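Local coordinates for oxidoreductase, NAD-binding (Acidithiobacillus ferrooxidans, PDB 7BVJ), which catalyses the NAD(+)-dependent oxidation of the glucosamine 3-position of UDP-N-acetylglucosamine to a ketone, a step in lipid A biosynthesis, at residues A142-P147 with P218-R223; H164-T169 with A207-S212; A146-R151 with A211-R216; R121-I126 with V233-N238. All coordinates share one frame; numbering follows the deposited sequence.

Contact 1 of 4, residues A142-P147 with P218-R223. With F8U ((2R,3R)-2,3-bis(oxidanyl)butane-1,4-disulfonic acid), chain F.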
loop_
_atom_site.group_PDB
_atom_site.type_symbol
_atom_site.label_atom_id
_atom_site.label_comp_id
_atom_site.label_asym_id
_atom_site.label_seq_id
_atom_site.Cartn_x
_atom_site.Cartn_y
_atom_site.Cartn_z
ATOM N N ALA A 142 12.487 4.794 8.829
ATOM C CA ALA A 142 11.328 5.477 8.257
ATOM C C ALA A 142 10.415 6.022 9.344
ATOM O O ALA A 142 10.350 5.484 10.458
ATOM C CB ALA A 142 10.525 4.562 7.294
ATOM N N GLU A 143 9.714 7.112 8.996
ATOM C CA GLU A 143 8.701 7.735 9.850
ATOM C C GLU A 143 7.429 8.001 9.050
ATOM O O GLU A 143 7.475 8.642 7.993
ATOM C CB GLU A 143 9.202 9.051 10.465
ATOM C CG GLU A 143 10.496 8.937 11.233
ATOM C CD GLU A 143 11.159 10.281 11.424
ATOM O OE1 GLU A 143 10.846 10.965 12.431
ATOM O OE2 GLU A 143 11.982 10.650 10.555
ATOM N N ARG A 144 6.295 7.521 9.561
ATOM C CA ARG A 144 4.981 7.809 8.982
ATOM C C ARG A 144 4.087 8.321 10.111
ATOM O O ARG A 144 3.524 7.535 10.875
ATOM C CB ARG A 144 4.388 6.577 8.317
ATOM C CG ARG A 144 3.347 6.879 7.271
ATOM C CD ARG A 144 3.163 5.682 6.335
ATOM N NE ARG A 144 4.310 5.480 5.447
ATOM C CZ ARG A 144 4.413 5.989 4.217
ATOM N NH1 ARG A 144 3.434 6.746 3.722
ATOM N NH2 ARG A 144 5.494 5.741 3.482
ATOM N N LEU A 145 3.964 9.634 10.198
ATOM C CA LEU A 145 3.345 10.330 11.312
ATOM C C LEU A 145 2.165 11.121 10.777
ATOM O O LEU A 145 2.339 11.991 9.917
ATOM C CB LEU A 145 4.353 11.266 11.986
ATOM C CG LEU A 145 5.801 10.798 12.128
ATOM C CD1 LEU A 145 6.631 11.833 12.886
ATOM C CD2 LEU A 145 5.871 9.450 12.851
ATOM N N ALA A 146 0.969 10.822 11.285
ATOM C CA ALA A 146 -0.250 11.474 10.844
ATOM C C ALA A 146 -0.893 12.243 11.994
ATOM O O ALA A 146 -0.917 11.755 13.127
ATOM C CB ALA A 146 -1.245 10.447 10.297
ATOM N N PRO A 147 -1.386 13.453 11.746
ATOM C CA PRO A 147 -2.068 14.195 12.809
ATOM C C PRO A 147 -3.353 13.501 13.231
ATOM O O PRO A 147 -4.012 12.814 12.445
ATOM C CB PRO A 147 -2.361 15.552 12.159
ATOM C CG PRO A 147 -2.469 15.243 10.706
ATOM C CD PRO A 147 -1.452 14.155 10.451
ATOM N N PRO A 218 1.953 16.403 9.689
ATOM C CA PRO A 218 2.285 15.146 9.006
ATOM C C PRO A 218 3.780 15.034 8.723
ATOM O O PRO A 218 4.491 16.034 8.581
ATOM C CB PRO A 218 1.480 15.225 7.703
ATOM C CG PRO A 218 0.454 16.296 7.935
ATOM C CD PRO A 218 1.073 17.258 8.881
ATOM N N ALA A 219 4.253 13.795 8.653
ATOM C CA ALA A 219 5.644 13.523 8.299
ATOM C C ALA A 219 5.718 12.137 7.678
ATOM O O ALA A 219 5.301 11.159 8.303
ATOM C CB ALA A 219 6.554 13.620 9.520
ATOM N N ARG A 220 6.228 12.058 6.450
ATOM C CA ARG A 220 6.324 10.813 5.685
ATOM C C ARG A 220 7.718 10.792 5.075
ATOM O O ARG A 220 7.919 11.327 3.976
ATOM C CB ARG A 220 5.247 10.741 4.602
ATOM C CG ARG A 220 3.952 10.113 5.018
ATOM C CD ARG A 220 3.037 9.977 3.831
ATOM N NE ARG A 220 1.745 10.600 4.074
ATOM C CZ ARG A 220 0.755 10.646 3.184
ATOM N NH1 ARG A 220 0.918 10.106 1.976
ATOM N NH2 ARG A 220 -0.399 11.233 3.501
ATOM N N ARG A 221 8.668 10.180 5.784
ATOM C CA ARG A 221 10.064 10.221 5.380
ATOM C C ARG A 221 10.690 8.837 5.487
ATOM O O ARG A 221 10.228 7.983 6.255
ATOM C CB ARG A 221 10.823 11.249 6.217
ATOM C CG ARG A 221 10.304 12.680 5.992
ATOM C CD ARG A 221 11.188 13.740 6.630
ATOM N NE ARG A 221 11.574 13.399 7.996
ATOM C CZ ARG A 221 11.041 13.939 9.088
ATOM N NH1 ARG A 221 10.082 14.854 8.986
ATOM N NH2 ARG A 221 11.467 13.558 10.288
ATOM N N MET A 222 11.727 8.614 4.673
ATOM C CA MET A 222 12.509 7.378 4.719
ATOM C C MET A 222 13.953 7.675 4.352
ATOM O O MET A 222 14.232 8.190 3.263
ATOM C CB MET A 222 11.959 6.302 3.780
ATOM C CG MET A 222 12.749 4.976 3.849
ATOM S SD MET A 222 12.084 3.675 2.776
ATOM C CE MET A 222 10.744 3.085 3.787
ATOM N N ARG A 223 14.868 7.330 5.243
ATOM C CA ARG A 223 16.284 7.326 4.940
ATOM C C ARG A 223 16.735 5.888 4.692
ATOM O O ARG A 223 16.273 4.948 5.352
ATOM C CB ARG A 223 17.067 7.992 6.075
ATOM C CG ARG A 223 16.809 9.502 6.110
ATOM C CD ARG A 223 17.290 10.179 7.392
ATOM N NE ARG A 223 16.626 9.667 8.594
ATOM C CZ ARG A 223 15.403 10.016 9.003
ATOM N NH1 ARG A 223 14.667 10.888 8.322
ATOM N NH2 ARG A 223 14.914 9.482 10.102
HETATM C C01 F8U F . 17.859 12.657 10.318
HETATM C C02 F8U F . 17.636 14.156 10.082
HETATM C C03 F8U F . 17.435 14.664 8.655
HETATM C C04 F8U F . 17.958 13.802 7.521
HETATM O O06 F8U F . 17.541 16.016 5.802
HETATM O O07 F8U F . 18.866 14.338 4.984
HETATM O O08 F8U F . 16.444 14.060 5.323
HETATM O O09 F8U F . 18.092 15.874 8.561
HETATM O O10 F8U F . 16.464 14.528 10.725
HETATM O O12 F8U F . 20.446 11.955 11.176
HETATM O O13 F8U F . 19.688 10.740 9.411
HETATM O O14 F8U F . 20.119 13.127 9.000
HETATM S S05 F8U F . 17.694 14.542 5.870
HETATM S S11 F8U F . 19.576 12.127 9.979
HETATM O O HOH W 1 1.289 11.559 7.312
#

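Contact 2 of 4, residues H164-T169 with A207-S212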
loop_
_atom_site.group_PDB
_atom_site.type_symbol
_atom_site.label_atom_id
_atom_site.label_comp_id
_atom_site.label_asym_id
_atom_site.label_seq_id
_atom_site.Cartn_x
_atom_site.Cartn_y
_atom_site.Cartn_z
ATOM N N HIS A 164 3.009 0.346 5.007
ATOM C CA HIS A 164 3.638 0.940 3.822
ATOM C C HIS A 164 5.138 0.709 3.821
ATOM O O HIS A 164 5.713 0.210 2.840
ATOM C CB HIS A 164 3.368 2.444 3.765
ATOM C CG HIS A 164 1.947 2.793 3.449
ATOM N ND1 HIS A 164 1.308 2.344 2.313
ATOM C CD2 HIS A 164 1.040 3.544 4.121
ATOM C CE1 HIS A 164 0.073 2.810 2.293
ATOM N NE2 HIS A 164 -0.117 3.536 3.380
ATOM N N ASP A 165 5.793 1.086 4.916
ATOM C CA ASP A 165 7.241 0.993 4.969
ATOM C C ASP A 165 7.707 -0.429 5.233
ATOM O O ASP A 165 8.775 -0.817 4.751
ATOM C CB ASP A 165 7.763 1.974 6.012
ATOM C CG ASP A 165 7.273 3.386 5.741
ATOM O OD1 ASP A 165 7.473 3.855 4.601
ATOM O OD2 ASP A 165 6.650 4.003 6.638
ATOM N N LEU A 166 6.911 -1.235 5.933
ATOM C CA LEU A 166 7.198 -2.665 5.964
ATOM C C LEU A 166 7.232 -3.242 4.551
ATOM O O LEU A 166 8.157 -3.989 4.198
ATOM C CB LEU A 166 6.173 -3.388 6.835
ATOM C CG LEU A 166 6.305 -3.103 8.344
ATOM C CD1 LEU A 166 5.021 -3.459 9.132
ATOM C CD2 LEU A 166 7.524 -3.828 8.946
ATOM N N ASP A 167 6.251 -2.877 3.714
ATOM C CA ASP A 167 6.212 -3.397 2.354
ATOM C C ASP A 167 7.403 -2.905 1.542
ATOM O O ASP A 167 8.027 -3.683 0.816
ATOM C CB ASP A 167 4.902 -2.999 1.681
ATOM C CG ASP A 167 4.847 -3.430 0.225
ATOM O OD1 ASP A 167 5.057 -4.639 -0.047
ATOM O OD2 ASP A 167 4.608 -2.551 -0.640
ATOM N N LEU A 168 7.703 -1.607 1.636
ATOM C CA LEU A 168 8.854 -1.048 0.942
ATOM C C LEU A 168 10.129 -1.771 1.338
ATOM O O LEU A 168 10.970 -2.081 0.489
ATOM C CB LEU A 168 8.982 0.444 1.247
ATOM C CG LEU A 168 7.939 1.338 0.576
ATOM C CD1 LEU A 168 8.054 2.802 1.039
ATOM C CD2 LEU A 168 8.038 1.208 -0.958
ATOM N N THR A 169 10.282 -2.040 2.632
ATOM C CA THR A 169 11.418 -2.794 3.136
ATOM C C THR A 169 11.516 -4.153 2.460
ATOM O O THR A 169 12.576 -4.534 1.927
ATOM C CB THR A 169 11.255 -2.965 4.642
ATOM O OG1 THR A 169 11.363 -1.685 5.301
ATOM C CG2 THR A 169 12.276 -3.959 5.154
ATOM N N ALA A 207 15.523 -2.830 9.507
ATOM C CA ALA A 207 14.530 -1.787 9.264
ATOM C C ALA A 207 14.040 -1.243 10.595
ATOM O O ALA A 207 13.632 -2.012 11.463
ATOM C CB ALA A 207 13.335 -2.317 8.459
ATOM N N ASN A 208 14.043 0.079 10.735
ATOM C CA ASN A 208 13.703 0.777 11.973
ATOM C C ASN A 208 12.561 1.729 11.622
ATOM O O ASN A 208 12.809 2.848 11.163
ATOM C CB ASN A 208 14.970 1.514 12.536
ATOM C CG ASN A 208 14.640 2.517 13.619
ATOM O OD1 ASN A 208 13.562 2.477 14.223
ATOM N ND2 ASN A 208 15.570 3.430 13.875
ATOM N N LEU A 209 11.319 1.279 11.840
ATOM C CA LEU A 209 10.126 1.875 11.246
ATOM C C LEU A 209 9.205 2.439 12.318
ATOM O O LEU A 209 8.721 1.696 13.178
ATOM C CB LEU A 209 9.358 0.839 10.422
ATOM C CG LEU A 209 10.225 0.039 9.450
ATOM C CD1 LEU A 209 9.335 -0.878 8.619
ATOM C CD2 LEU A 209 10.970 1.024 8.565
ATOM N N ALA A 210 8.917 3.734 12.233
ATOM C CA ALA A 210 8.069 4.415 13.200
ATOM C C ALA A 210 6.761 4.848 12.545
ATOM O O ALA A 210 6.734 5.229 11.372
ATOM C CB ALA A 210 8.799 5.624 13.800
ATOM N N ALA A 211 5.671 4.775 13.303
ATOM C CA ALA A 211 4.388 5.252 12.815
ATOM C C ALA A 211 3.608 5.851 13.979
ATOM O O ALA A 211 3.708 5.373 15.107
ATOM C CB ALA A 211 3.590 4.124 12.141
ATOM N N SER A 212 2.856 6.918 13.701
ATOM C CA SER A 212 2.069 7.617 14.712
ATOM C C SER A 212 0.818 8.228 14.082
ATOM O O SER A 212 0.842 8.690 12.933
ATOM C CB SER A 212 2.878 8.719 15.401
ATOM O OG SER A 212 2.055 9.436 16.316
HETATM O O HOH W 2 6.608 3.375 9.143
#

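Contact 3 of 4, residues A146-R151 with A211-R216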
loop_
_atom_site.group_PDB
_atom_site.type_symbol
_atom_site.label_atom_id
_atom_site.label_comp_id
_atom_site.label_asym_id
_atom_site.label_seq_id
_atom_site.Cartn_x
_atom_site.Cartn_y
_atom_site.Cartn_z
ATOM N N ALA A 146 0.969 10.822 11.285
ATOM C CA ALA A 146 -0.250 11.474 10.844
ATOM C C ALA A 146 -0.893 12.243 11.994
ATOM O O ALA A 146 -0.917 11.755 13.127
ATOM C CB ALA A 146 -1.245 10.447 10.297
ATOM N N PRO A 147 -1.386 13.453 11.746
ATOM C CA PRO A 147 -2.068 14.195 12.809
ATOM C C PRO A 147 -3.353 13.501 13.231
ATOM O O PRO A 147 -4.012 12.814 12.445
ATOM C CB PRO A 147 -2.361 15.552 12.159
ATOM C CG PRO A 147 -2.469 15.243 10.706
ATOM C CD PRO A 147 -1.452 14.155 10.451
ATOM N N PHE A 148 -3.711 13.688 14.495
ATOM C CA PHE A 148 -4.945 13.104 15.001
ATOM C C PHE A 148 -6.145 13.829 14.399
ATOM O O PHE A 148 -6.249 15.056 14.489
ATOM C CB PHE A 148 -4.975 13.164 16.523
ATOM C CG PHE A 148 -5.856 12.129 17.130
ATOM C CD1 PHE A 148 -5.520 10.789 17.051
ATOM C CD2 PHE A 148 -7.039 12.485 17.743
ATOM C CE1 PHE A 148 -6.339 9.815 17.599
ATOM C CE2 PHE A 148 -7.866 11.523 18.293
ATOM C CZ PHE A 148 -7.518 10.188 18.219
ATOM N N LYS A 149 -7.024 13.078 13.752
ATOM C CA LYS A 149 -8.227 13.586 13.111
ATOM C C LYS A 149 -9.445 12.891 13.705
ATOM O O LYS A 149 -9.311 11.855 14.367
ATOM C CB LYS A 149 -8.192 13.357 11.591
ATOM C CG LYS A 149 -6.899 13.716 10.905
ATOM C CD LYS A 149 -6.500 12.623 9.931
ATOM C CE LYS A 149 -5.032 12.739 9.532
ATOM N NZ LYS A 149 -4.473 11.424 9.107
ATOM N N PRO A 150 -10.655 13.428 13.486
ATOM C CA PRO A 150 -11.842 12.796 14.089
ATOM C C PRO A 150 -11.929 11.301 13.846
ATOM O O PRO A 150 -12.439 10.568 14.703
ATOM C CB PRO A 150 -13.002 13.557 13.432
ATOM C CG PRO A 150 -12.457 14.914 13.216
ATOM C CD PRO A 150 -11.010 14.693 12.807
ATOM N N ARG A 151 -11.394 10.817 12.730
ATOM C CA ARG A 151 -11.469 9.406 12.383
ATOM C C ARG A 151 -10.256 8.599 12.842
ATOM O O ARG A 151 -10.229 7.382 12.629
ATOM C CB ARG A 151 -11.637 9.257 10.865
ATOM C CG ARG A 151 -12.983 9.724 10.319
ATOM C CD ARG A 151 -13.050 11.248 10.123
ATOM N NE ARG A 151 -14.290 11.660 9.457
ATOM C CZ ARG A 151 -14.660 12.921 9.258
ATOM N NH1 ARG A 151 -13.895 13.919 9.675
ATOM N NH2 ARG A 151 -15.803 13.186 8.641
ATOM N N ALA A 211 5.671 4.775 13.303
ATOM C CA ALA A 211 4.388 5.252 12.815
ATOM C C ALA A 211 3.608 5.851 13.979
ATOM O O ALA A 211 3.708 5.373 15.107
ATOM C CB ALA A 211 3.590 4.124 12.141
ATOM N N SER A 212 2.856 6.918 13.701
ATOM C CA SER A 212 2.069 7.617 14.712
ATOM C C SER A 212 0.818 8.228 14.082
ATOM O O SER A 212 0.842 8.690 12.933
ATOM C CB SER A 212 2.878 8.719 15.401
ATOM O OG SER A 212 2.055 9.436 16.316
ATOM N N ARG A 213 -0.267 8.246 14.861
ATOM C CA ARG A 213 -1.521 8.878 14.465
ATOM C C ARG A 213 -1.877 10.082 15.331
ATOM O O ARG A 213 -3.010 10.571 15.253
ATOM C CB ARG A 213 -2.671 7.858 14.489
ATOM C CG ARG A 213 -2.903 7.228 15.829
ATOM C CD ARG A 213 -4.105 6.308 15.835
ATOM N NE ARG A 213 -4.387 5.852 17.191
ATOM C CZ ARG A 213 -5.155 4.814 17.497
ATOM N NH1 ARG A 213 -5.745 4.116 16.540
ATOM N NH2 ARG A 213 -5.340 4.482 18.772
ATOM N N VAL A 214 -0.948 10.585 16.138
ATOM C CA VAL A 214 -1.245 11.697 17.035
ATOM C C VAL A 214 -0.230 12.839 16.942
ATOM O O VAL A 214 -0.005 13.544 17.929
ATOM C CB VAL A 214 -1.327 11.196 18.490
ATOM C CG1 VAL A 214 -2.521 10.283 18.678
ATOM C CG2 VAL A 214 -0.021 10.486 18.890
ATOM N N VAL A 215 0.415 13.036 15.790
ATOM C CA VAL A 215 1.436 14.089 15.728
ATOM C C VAL A 215 0.783 15.441 15.456
ATOM O O VAL A 215 -0.410 15.514 15.135
ATOM C CB VAL A 215 2.518 13.801 14.669
ATOM C CG1 VAL A 215 3.552 12.819 15.200
ATOM C CG2 VAL A 215 1.889 13.313 13.389
ATOM N N ARG A 216 1.564 16.519 15.590
ATOM C CA ARG A 216 1.086 17.847 15.211
ATOM C C ARG A 216 0.972 17.979 13.695
ATOM O O ARG A 216 -0.125 18.172 13.150
ATOM C CB ARG A 216 2.025 18.924 15.764
ATOM C CG ARG A 216 2.136 18.978 17.282
ATOM C CD ARG A 216 2.196 20.420 17.781
ATOM N NE ARG A 216 0.956 21.137 17.485
ATOM C CZ ARG A 216 0.496 22.164 18.192
ATOM N NH1 ARG A 216 1.180 22.604 19.241
ATOM N NH2 ARG A 216 -0.646 22.754 17.850
HETATM O O HOH W 3 -4.238 10.168 12.227
#

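Contact 4 of 4, residues R121-I126 with V233-N238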
loop_
_atom_site.group_PDB
_atom_site.type_symbol
_atom_site.label_atom_id
_atom_site.label_comp_id
_atom_site.label_asym_id
_atom_site.label_seq_id
_atom_site.Cartn_x
_atom_site.Cartn_y
_atom_site.Cartn_z
ATOM N N ARG A 121 4.517 1.721 -3.563
ATOM C CA ARG A 121 5.400 1.112 -4.543
ATOM C C ARG A 121 5.483 1.939 -5.813
ATOM O O ARG A 121 6.509 1.884 -6.501
ATOM C CB ARG A 121 4.936 -0.295 -4.897
ATOM C CG ARG A 121 5.026 -1.318 -3.796
ATOM C CD ARG A 121 4.841 -2.696 -4.355
ATOM N NE ARG A 121 5.056 -3.741 -3.357
ATOM C CZ ARG A 121 5.427 -4.976 -3.666
ATOM N NH1 ARG A 121 5.602 -5.299 -4.934
ATOM N NH2 ARG A 121 5.613 -5.881 -2.726
ATOM N N VAL A 122 4.426 2.679 -6.167
ATOM C CA VAL A 122 4.444 3.464 -7.402
ATOM C C VAL A 122 4.798 4.924 -7.134
ATOM O O VAL A 122 4.772 5.748 -8.056
ATOM C CB VAL A 122 3.119 3.331 -8.196
ATOM C CG1 VAL A 122 2.721 1.868 -8.383
ATOM C CG2 VAL A 122 1.991 4.097 -7.554
ATOM N N HIS A 123 5.163 5.255 -5.895
ATOM C CA HIS A 123 5.651 6.590 -5.585
ATOM C C HIS A 123 6.858 6.927 -6.461
ATOM O O HIS A 123 7.707 6.062 -6.703
ATOM C CB HIS A 123 6.038 6.697 -4.108
ATOM C CG HIS A 123 6.209 8.110 -3.644
ATOM N ND1 HIS A 123 7.317 8.867 -3.958
ATOM C CD2 HIS A 123 5.390 8.923 -2.934
ATOM C CE1 HIS A 123 7.182 10.079 -3.447
ATOM N NE2 HIS A 123 6.020 10.138 -2.819
ATOM N N PRO A 124 6.953 8.164 -6.970
ATOM C CA PRO A 124 8.045 8.490 -7.909
ATOM C C PRO A 124 9.444 8.242 -7.350
ATOM O O PRO A 124 10.346 7.817 -8.089
ATOM C CB PRO A 124 7.809 9.980 -8.210
ATOM C CG PRO A 124 6.358 10.211 -7.948
ATOM C CD PRO A 124 5.940 9.237 -6.877
ATOM N N ALA A 125 9.653 8.496 -6.057
ATOM C CA ALA A 125 10.975 8.280 -5.483
ATOM C C ALA A 125 11.330 6.802 -5.466
ATOM O O ALA A 125 12.478 6.422 -5.753
ATOM C CB ALA A 125 11.034 8.862 -4.073
ATOM N N ILE A 126 10.351 5.950 -5.167
ATOM C CA ILE A 126 10.622 4.517 -5.108
ATOM C C ILE A 126 10.867 3.974 -6.512
ATOM O O ILE A 126 11.740 3.126 -6.719
ATOM C CB ILE A 126 9.472 3.776 -4.398
ATOM C CG1 ILE A 126 9.689 3.715 -2.882
ATOM C CG2 ILE A 126 9.409 2.323 -4.866
ATOM C CD1 ILE A 126 10.077 5.007 -2.217
ATOM N N VAL A 233 14.259 10.370 1.406
ATOM C CA VAL A 233 13.017 10.518 0.667
ATOM C C VAL A 233 12.019 11.231 1.568
ATOM O O VAL A 233 11.724 10.757 2.677
ATOM C CB VAL A 233 12.457 9.160 0.221
ATOM C CG1 VAL A 233 11.133 9.349 -0.532
ATOM C CG2 VAL A 233 13.448 8.421 -0.638
ATOM N N ASP A 234 11.501 12.363 1.090
ATOM C CA ASP A 234 10.325 13.018 1.658
ATOM C C ASP A 234 9.156 12.659 0.749
ATOM O O ASP A 234 8.980 13.254 -0.323
ATOM C CB ASP A 234 10.513 14.524 1.736
ATOM C CG ASP A 234 9.455 15.208 2.593
ATOM O OD1 ASP A 234 8.284 14.726 2.709
ATOM O OD2 ASP A 234 9.817 16.263 3.147
ATOM N N PHE A 235 8.389 11.653 1.175
ATOM C CA PHE A 235 7.228 11.200 0.424
ATOM C C PHE A 235 6.199 12.315 0.271
ATOM O O PHE A 235 5.618 12.494 -0.808
ATOM C CB PHE A 235 6.598 9.996 1.128
ATOM C CG PHE A 235 7.368 8.714 0.952
ATOM C CD1 PHE A 235 7.992 8.107 2.033
ATOM C CD2 PHE A 235 7.454 8.110 -0.291
ATOM C CE1 PHE A 235 8.708 6.916 1.876
ATOM C CE2 PHE A 235 8.165 6.921 -0.468
ATOM C CZ PHE A 235 8.791 6.321 0.620
ATOM N N LEU A 236 5.959 13.070 1.345
ATOM C CA LEU A 236 4.931 14.105 1.320
ATOM C C LEU A 236 5.282 15.197 0.322
ATOM O O LEU A 236 4.481 15.537 -0.559
ATOM C CB LEU A 236 4.755 14.696 2.721
ATOM C CG LEU A 236 3.328 14.784 3.244
ATOM C CD1 LEU A 236 2.588 13.482 2.978
ATOM C CD2 LEU A 236 3.351 15.102 4.727
ATOM N N ASN A 237 6.489 15.743 0.434
ATOM C CA ASN A 237 6.922 16.828 -0.429
ATOM C C ASN A 237 7.499 16.344 -1.749
ATOM O O ASN A 237 7.871 17.175 -2.578
ATOM C CB ASN A 237 7.919 17.701 0.326
ATOM C CG ASN A 237 7.301 18.309 1.579
ATOM O OD1 ASN A 237 6.079 18.414 1.684
ATOM N ND2 ASN A 237 8.135 18.697 2.534
ATOM N N ASN A 238 7.546 15.026 -1.962
ATOM C CA ASN A 238 7.990 14.399 -3.209
ATOM C C ASN A 238 9.426 14.794 -3.574
ATOM O O ASN A 238 9.721 15.153 -4.721
ATOM C CB ASN A 238 7.018 14.717 -4.355
ATOM C CG ASN A 238 7.108 13.713 -5.509
ATOM O OD1 ASN A 238 6.976 12.504 -5.313
ATOM N ND2 ASN A 238 7.327 14.220 -6.717
#

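Contact 1 of 4, residues A142-P147 with P218-R223
The backbones of Glu-143 and Leu-145 bond with those of Arg-221 and Ala-219, each pair exchanging two N-H...O bonds; the straightest runs from Glu-143 N to Arg-221 O (2.9 Å, 170°). The short segments are antiparallel, their axes 4.7 Å apart at closest approach.

The charged part is a salt-bridge network on Glu-143 OE2. Arg-221 NH2 reaches Glu-143 OE2 at 3.0 Å in a bent, weak bond; Arg-223 NH2 donates to Glu-143 OE2 at 3.2 Å and more nearly straight (163°). The carboxylate oxygen lies in the guanidinium plane of Arg-223, while NH2 meets it from above the carboxylate plane. A bend in the Arg-223 chain at chi3 (-61°) leaves one guanidinium face beneath C01 of the bound disulfonic acid, whose pocket Tyr-230 and Ser-232 complete.

Apolar touches join Leu-145 CD1 to Ala-219 CB (3.8 Å) and Ala-142 CB to Met-222 CE. Arg-144 NH1 lies by Arg-220 CD (3.3 Å), while its NH2 is salt-bridged to Asp-165.

Strand 139-147 is flanked by 219-225 and, on its other edge, by 206-215; helix 157-173 packs on the face carrying Ala-142, Arg-144 and Met-222.

Contact 2 of 4, residues H164-T169 with A207-S212
Asp-165 O takes two hydrogen bonds from Thr-169, one from the backbone N and one from the hydroxyl OG1 at 2.8 Å, and they arrive from opposite faces of its carbonyl plane. With OG1 set beside the backbone N (chi1 -67°), Thr-169 folds its hydroxyl back onto the preceding turn. The same OG1 and the CG2 methyl both touch Ala-207 CB, each at 3.8 Å, so the threonine serves the helix and the strand at once.

Leu-209 fills the middle of the contact. Its CD1 methyl slots between Asp-165, Leu-166 and Thr-169: it lies 3.5 Å from Leu-166 CD2, tighter than usual for two carbons, and 4.0 Å from Thr-169 OG1. The two leucines meet at a slant, methyl to methyl.

Direct polar bonds between helix and strand are lacking here; a water bridges them instead, donating to Asp-165 OD2 (2.6 Å) and to Ala-210 O (2.9 Å). The other carboxylate oxygen, OD1, is salt-bridged to Arg-144, so this buried acid has partners at both oxygens. His-164, just before it, is one of two residues, with Lys-91, suggested as the likely catalytic base.

Helix 157-173 runs nearly antiparallel to strand 206-215, the short axes 161° apart. The helix is packed between the sheet on one side and helix 290-312 on the other, the latter met by Leu-166 at Val-296, Ala-300 and Val-303.

Contact 3 of 4, residues A146-R151 with A211-R216
Ser-212 O accepts the amide of Ala-146 in a short, nearly straight bond (Ala-146 N to Ser-212 O 2.7 Å, 168°), with the donor tilted from the carbonyl plane. The hydroxyl of Ser-212 looks along its own chain and takes Val-214 N, an ST turn at the corner the chain makes at 213-214.

The guanidinium of Arg-213 is bonded to Asp-193 and Ile-155 O, and it is the carbonyl that meets the other segment. Arg-213 O lies in the ring plane of Phe-148, at the edge, 3.1 Å from Phe-148 CD1. A water also ties it to Pro-147 O, donating to both; its link to Lys-149 NZ is weak.

Val-214 lays CG1 against Phe-148 CD1 at 3.4 Å, the two side chains side by side and pointing the same way. Phe-148 reaches this place with CG anti to its backbone N (chi1 -156°).

Val-215 donates its N to Ala-146 O at 3.2 Å, from above the carbonyl plane. Val-215 CG2 is pressed to Ala-146 O, also at 3.2 Å, and the carbonyl of Val-215 receives the CA-H of Pro-147. Beyond it, Arg-216 adds its carbonyl oxygen, near Pro-147 CB.

Here the parallel neighbours 139-147 and 206-215 meet near the corner that the second chain segment turns at 213-214. Helix 157-173 packs on Ala-211, and strand 194-201 borders the other edge of 206-215, touching Ser-212 and Val-214 through Met-194.

Contact 4 of 4, residues R121-I126 with V233-N238
His-123 is the N-cap of helix 124-132, and its imidazole joins that helix start to the turn after strand 229-234. His-123 ND1 accepts Ala-125 N (3.2 Å) close to the ring plane, which is the capping bond. The second ring nitrogen, His-123 NE2, donates to Phe-235 O at 3.1 Å, in the carbonyl plane and on a lone pair. Held at both nitrogens, the ring has its rotation fixed, and the pattern puts its proton on NE2.

One ring face takes the edge of Phe-235 in a T-shaped stack: planes 87° apart, centroids 4.8 Å apart, with CD2 over the imidazole centre. Pro-124 CD lies on the opposite face. CG of His-123 stands anti to the backbone N (chi1 -165°), swinging the ring across to this aromatic partner.

Further along the rim of Phe-235, Ile-126 CD1 presses on CE2 at 3.2 Å, a close fit. Val-233 CG1 sits over the centre of one face of the phenyl ring and also touches Ala-125 CB (3.6 Å). Asn-238 brings OD1 to His-123 CE1 at 3.1 Å and to Pro-124 CG.

The turn has its own brace, Asn-237 N bonding to Asp-234 OD1. A side chain accepting at the first turn of a helix, set against an Asx motif in the connection between antiparallel strands 229-234 and 239-245, makes this a capped helix start docked on a hairpin loop.

In the fold
The contacts belong to the mixed sheet of the C-terminal domain and its helical cover. Contacts 1 and 3 share strand 139-147 and follow its two edges, centres about 11 Å apart. Contact 2 packs helix 157-173 on the next strand, its centre about 9 Å from that of contact 1 and linked to it by the Arg-144 to Asp-165 salt bridge. Contact 4 meets contact 1 where Phe-235 N bonds to Arg-220 O (2.9 Å), and contact 2 through Arg-121 NE and Asp-167 OD2 (3.0 Å). The disulfonic acid lies at the Arg-223 end of contact 1, with the side chain of Val-233 about 8 Å from it. Toward the cofactor, the Arg-220 side chain is about 13 Å from NAD.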